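Local coordinates for protein probable L,D-transpeptidase 3 (Mycobacterium tuberculosis, PDB 6D4K) that is a probable L,D-transpeptidase of cell wall biogenesis, does not form 3->3 peptidoglycan cross-links from tetrapeptide stems, and may attach proteins to peptidoglycan, at residues Glu79-Asp82 / Asn83-Gln87; Val130-Gly134 / Val135-Pro139. One frame throughout, in Å; residues are numbered along the deposited sequence. Where two conformers were deposited one is given.

In the fold
Both contacts close tight beta hairpins, one in the bacterial Ig domain range and one in the catalytic range. Contact 1 comes first: it joins strand 76-80 to strand 85-90, the outermost and the next strand of an antiparallel four-stranded sheet whose other members are strands 45-49 and 28-32. Further along, in the L,D-transpeptidase catalytic region, contact 2 folds the short strand 135-136 back onto strand 127-132, part of the large mixed sheet. The two follow in series, neither nested nor crossed. The centres of contacts 1 and 2 are about 33 Å apart, on opposite sides of the centre of the chain. Neither contact lies at the predicted active-site residues Cys236 and His218.

Contact 1. Residues Glu79-Asp82 / Asn83-Gln87; sequences EWLD and NDVVQ
Glu79 and Gln87 form a hydrogen-bonded antiparallel pair in a beta hairpin that reverses through a type I turn from Asp82 to Val85. A classic beta bulge, Leu81 and Asp82 facing Val85, shares Asp82 and Val85 with the turn: Val85 O accepts from both Leu81 N, at 2.8 Å, and Asp82 N, at 3.3 Å. On one face Val86 lies under the indole of Trp80. Its CG2, anti to the backbone N, stands 3.5 Å from the centroid of the five-membered ring, 8° off the normal, a CH-pi contact. Trp80 NE1 is hydrogen-bonded to Glu63 OE2 of helix 59-65, which probably helps fix the indole's rotation, and Arg59 and Ala62 of that helix touch the ring. Leu81 crosses Gln87 at about a right angle, its CD1 3.7 Å from Gln87 OE1. Asp82 OD1 takes the backbone N-H of Asn83 on its anti side at 2.9 Å. Asp82 OD2 and Asp84 OD2 are 4.0 Å apart; one water donates to Asp84 OD2 at 2.6 Å and only weakly to Asp82 OD2, probably lessening the repulsion. On the other face Gln87 NE2 donates in its amide plane to Glu79 OE1 at 3.0 Å, 36° above the carboxylate plane.

Contact 2. Residues Val130-Gly134 / Val135-Pro139; sequences VSIDG and VEEGP
A two-residue beta hairpin with a type I' turn from Ile132 to Val135 belongs to the mixed sheet of the catalytic domain, with Asp133 and Gly134 at its corner. Both corner residues have positive phi, as this turn requires, and at the backbone angles of Gly134 a side chain would press on the carbonyl oxygen of Asp133. Ile132 and Val135 close the turn as a hydrogen-bonded pair. Ile132 N donates to Val135 O at 2.9 Å, and Val135 N returns a bond to Ile132 O at 3.0 Å. Beyond the non-hydrogen-bonded pair Ser131 and Glu136, Glu137 N reaches Val130 O at 3.1 Å, and Glu136 CA adds a C-H...O contact to the same Val130 O at 3.3 Å. Ser131 CA makes a like contact with Val135 O, also at 3.3 Å.

The side chains meet more sparingly. Glu137 was modelled in two conformers; in one of them its extended chain carries OE1 to within 3.4 Å of Ile132 CD1, a contact that is therefore doubtful. Glu136 bends at chi2 (74°) and curls back toward the turn, where one water donates both to Glu136 OE2, at 2.8 Å, and to Gly134 O, at 2.7 Å. The Asp133 carboxylate turns outward, OD2 hydrogen-bonded to His97 NE2 and OD1 to Ala116 N, while Trp246 of helix 241-250 touches the side chains of Val130 and Ile132.

Backbone bonds therefore carry most of the closure. The water bridge between Glu136 and the Gly134 carbonyl probably adds to the turn, and the two bonds of the Asp133 carboxylate tie the corner to preceding parts of the chain.

Contact 1. Residues Glu79-Asp82 / Asn83-Gln87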
loop_
_atom_site.group_PDB
_atom_site.type_symbol
_atom_site.label_atom_id
_atom_site.label_comp_id
_atom_site.label_asym_id
_atom_site.label_seq_id
_atom_site.Cartn_x
_atom_site.Cartn_y
_atom_site.Cartn_z
ATOM N N GLU A 79 -8.846 -5.569 -12.754
ATOM C CA GLU A 79 -7.470 -5.805 -13.181
ATOM C C GLU A 79 -7.161 -7.276 -12.966
ATOM O O GLU A 79 -7.362 -7.797 -11.867
ATOM C CB GLU A 79 -6.480 -4.989 -12.342
ATOM C CG GLU A 79 -6.717 -3.498 -12.300
ATOM C CD GLU A 79 -5.704 -2.794 -11.414
ATOM O OE1 GLU A 79 -5.057 -3.477 -10.585
ATOM O OE2 GLU A 79 -5.550 -1.562 -11.558
ATOM N N TRP A 80 -6.671 -7.947 -13.999
ATOM C CA TRP A 80 -6.337 -9.360 -13.892
ATOM C C TRP A 80 -4.929 -9.510 -13.322
ATOM O O TRP A 80 -3.962 -8.999 -13.894
ATOM C CB TRP A 80 -6.498 -10.056 -15.249
ATOM C CG TRP A 80 -7.952 -10.199 -15.578
ATOM C CD1 TRP A 80 -8.767 -9.241 -16.093
ATOM C CD2 TRP A 80 -8.769 -11.351 -15.347
ATOM N NE1 TRP A 80 -10.050 -9.726 -16.213
ATOM C CE2 TRP A 80 -10.078 -11.023 -15.766
ATOM C CE3 TRP A 80 -8.521 -12.629 -14.823
ATOM C CZ2 TRP A 80 -11.143 -11.921 -15.677
ATOM C CZ3 TRP A 80 -9.562 -13.536 -14.761
ATOM C CH2 TRP A 80 -10.873 -13.168 -15.163
ATOM N N LEU A 81 -4.827 -10.184 -12.173
ATOM C CA LEU A 81 -3.536 -10.431 -11.534
ATOM C C LEU A 81 -2.890 -11.731 -11.994
ATOM O O LEU A 81 -1.660 -11.851 -11.968
ATOM C CB LEU A 81 -3.697 -10.455 -10.010
ATOM C CG LEU A 81 -4.362 -9.228 -9.389
ATOM C CD1 LEU A 81 -4.358 -9.286 -7.867
ATOM C CD2 LEU A 81 -3.687 -7.965 -9.883
ATOM N N ASP A 82 -3.702 -12.702 -12.398
ATOM C CA ASP A 82 -3.266 -13.992 -12.915
ATOM C C ASP A 82 -4.422 -14.511 -13.757
ATOM O O ASP A 82 -5.493 -13.901 -13.794
ATOM C CB ASP A 82 -2.937 -14.956 -11.765
ATOM C CG ASP A 82 -1.833 -15.957 -12.109
ATOM O OD1 ASP A 82 -1.616 -16.268 -13.305
ATOM O OD2 ASP A 82 -1.181 -16.444 -11.160
ATOM N N ASN A 83 -4.205 -15.643 -14.437
ATOM C CA ASN A 83 -5.277 -16.237 -15.235
ATOM C C ASN A 83 -6.474 -16.619 -14.391
ATOM O O ASN A 83 -7.579 -16.759 -14.927
ATOM C CB ASN A 83 -4.814 -17.505 -15.960
ATOM C CG ASN A 83 -3.635 -17.266 -16.857
ATOM O OD1 ASN A 83 -3.663 -16.380 -17.715
ATOM N ND2 ASN A 83 -2.591 -18.072 -16.686
ATOM N N ASP A 84 -6.285 -16.790 -13.084
ATOM C CA ASP A 84 -7.363 -17.208 -12.201
ATOM C C ASP A 84 -7.650 -16.213 -11.088
ATOM O O ASP A 84 -8.323 -16.577 -10.112
ATOM C CB ASP A 84 -7.073 -18.591 -11.601
ATOM C CG ASP A 84 -5.785 -18.626 -10.784
ATOM O OD1 ASP A 84 -5.532 -19.658 -10.119
ATOM O OD2 ASP A 84 -5.020 -17.638 -10.804
ATOM N N VAL A 85 -7.130 -14.985 -11.173
ATOM C CA VAL A 85 -7.377 -13.977 -10.148
ATOM C C VAL A 85 -7.663 -12.649 -10.826
ATOM O O VAL A 85 -6.808 -12.115 -11.541
ATOM C CB VAL A 85 -6.215 -13.820 -9.155
ATOM C CG1 VAL A 85 -6.531 -12.685 -8.169
ATOM C CG2 VAL A 85 -5.965 -15.136 -8.400
ATOM N N VAL A 86 -8.843 -12.091 -10.573
ATOM C CA VAL A 86 -9.157 -10.732 -11.003
ATOM C C VAL A 86 -9.476 -9.909 -9.763
ATOM O O VAL A 86 -10.182 -10.368 -8.861
ATOM C CB VAL A 86 -10.280 -10.650 -12.073
ATOM C CG1 VAL A 86 -11.653 -11.040 -11.507
ATOM C CG2 VAL A 86 -10.319 -9.263 -12.732
ATOM N N GLN A 87 -8.937 -8.704 -9.695
ATOM C CA GLN A 87 -9.273 -7.821 -8.593
ATOM C C GLN A 87 -10.069 -6.636 -9.103
ATOM O O GLN A 87 -9.861 -6.167 -10.228
ATOM C CB GLN A 87 -8.048 -7.344 -7.817
ATOM C CG GLN A 87 -7.219 -6.268 -8.445
ATOM C CD GLN A 87 -6.142 -5.805 -7.507
ATOM O OE1 GLN A 87 -6.041 -6.297 -6.384
ATOM N NE2 GLN A 87 -5.309 -4.881 -7.965
HETATM O O HOH W 1 -3.273 -17.821 -8.911
#

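Contact 2. Residues Val130-Gly134 / Val135-Pro139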
loop_
_atom_site.group_PDB
_atom_site.type_symbol
_atom_site.label_atom_id
_atom_site.label_comp_id
_atom_site.label_asym_id
_atom_site.label_seq_id
_atom_site.Cartn_x
_atom_site.Cartn_y
_atom_site.Cartn_z
ATOM N N VAL A 130 0.638 11.562 7.155
ATOM C CA VAL A 130 -0.306 10.538 7.583
ATOM C C VAL A 130 -1.511 11.217 8.208
ATOM O O VAL A 130 -1.369 12.102 9.060
ATOM C CB VAL A 130 0.336 9.540 8.567
ATOM C CG1 VAL A 130 -0.680 8.493 9.000
ATOM C CG2 VAL A 130 1.549 8.889 7.947
ATOM N N SER A 131 -2.696 10.782 7.812
ATOM C CA SER A 131 -3.921 11.222 8.451
ATOM C C SER A 131 -4.741 10.010 8.867
ATOM O O SER A 131 -4.700 8.950 8.227
ATOM C CB SER A 131 -4.751 12.125 7.537
ATOM O OG SER A 131 -5.093 11.452 6.347
ATOM N N ILE A 132 -5.487 10.183 9.950
ATOM C CA ILE A 132 -6.377 9.165 10.478
ATOM C C ILE A 132 -7.774 9.777 10.487
ATOM O O ILE A 132 -8.025 10.768 11.193
ATOM C CB ILE A 132 -5.942 8.693 11.877
ATOM C CG1 ILE A 132 -4.512 8.138 11.822
ATOM C CG2 ILE A 132 -6.890 7.631 12.402
ATOM C CD1 ILE A 132 -3.978 7.658 13.152
ATOM N N ASP A 133 -8.665 9.230 9.659
ATOM C CA ASP A 133 -10.011 9.772 9.485
ATOM C C ASP A 133 -9.974 11.267 9.180
ATOM O O ASP A 133 -10.766 12.054 9.708
ATOM C CB ASP A 133 -10.904 9.440 10.680
ATOM C CG ASP A 133 -11.081 7.937 10.869
ATOM O OD1 ASP A 133 -11.348 7.235 9.873
ATOM O OD2 ASP A 133 -10.943 7.461 12.015
ATOM N N GLY A 134 -9.023 11.670 8.331
ATOM C CA GLY A 134 -8.934 13.041 7.868
ATOM C C GLY A 134 -8.089 13.956 8.727
ATOM O O GLY A 134 -7.792 15.083 8.300
ATOM N N VAL A 135 -7.699 13.513 9.921
ATOM C CA VAL A 135 -6.948 14.327 10.871
ATOM C C VAL A 135 -5.486 13.912 10.806
ATOM O O VAL A 135 -5.139 12.767 11.118
ATOM C CB VAL A 135 -7.497 14.159 12.295
ATOM C CG1 VAL A 135 -6.679 14.987 13.262
ATOM C CG2 VAL A 135 -8.981 14.559 12.347
ATOM N N GLU A 136 -4.625 14.838 10.410
ATOM C CA GLU A 136 -3.201 14.542 10.347
ATOM C C GLU A 136 -2.661 14.274 11.747
ATOM O O GLU A 136 -2.948 15.021 12.686
ATOM C CB GLU A 136 -2.461 15.722 9.719
ATOM C CG GLU A 136 -2.731 15.916 8.235
ATOM C CD GLU A 136 -4.103 16.497 7.938
ATOM O OE1 GLU A 136 -4.724 17.088 8.849
ATOM O OE2 GLU A 136 -4.560 16.360 6.784
ATOM N N GLU A 137 -1.887 13.195 11.890
ATOM C CA GLU A 137 -1.371 12.789 13.187
ATOM C C GLU A 137 -0.090 11.986 13.004
ATOM O O GLU A 137 0.091 11.287 12.008
ATOM C CB GLU A 137 -2.406 11.959 13.954
ATOM C CG GLU A 137 -2.021 11.681 15.389
ATOM C CD GLU A 137 -2.926 10.670 16.054
ATOM O OE1 GLU A 137 -3.876 10.189 15.399
ATOM O OE2 GLU A 137 -2.683 10.350 17.234
ATOM N N GLY A 138 0.798 12.094 13.991
ATOM C CA GLY A 138 2.032 11.340 14.012
ATOM C C GLY A 138 2.425 10.988 15.434
ATOM O O GLY A 138 1.687 11.261 16.385
ATOM N N PRO A 139 3.596 10.382 15.611
ATOM C CA PRO A 139 4.032 9.985 16.959
ATOM C C PRO A 139 4.466 11.191 17.773
ATOM O O PRO A 139 4.747 12.260 17.217
ATOM C CB PRO A 139 5.228 9.063 16.680
ATOM C CG PRO A 139 5.765 9.546 15.369
ATOM C CD PRO A 139 4.575 10.006 14.575
HETATM O O HOH W 2 -7.143 15.924 5.852
#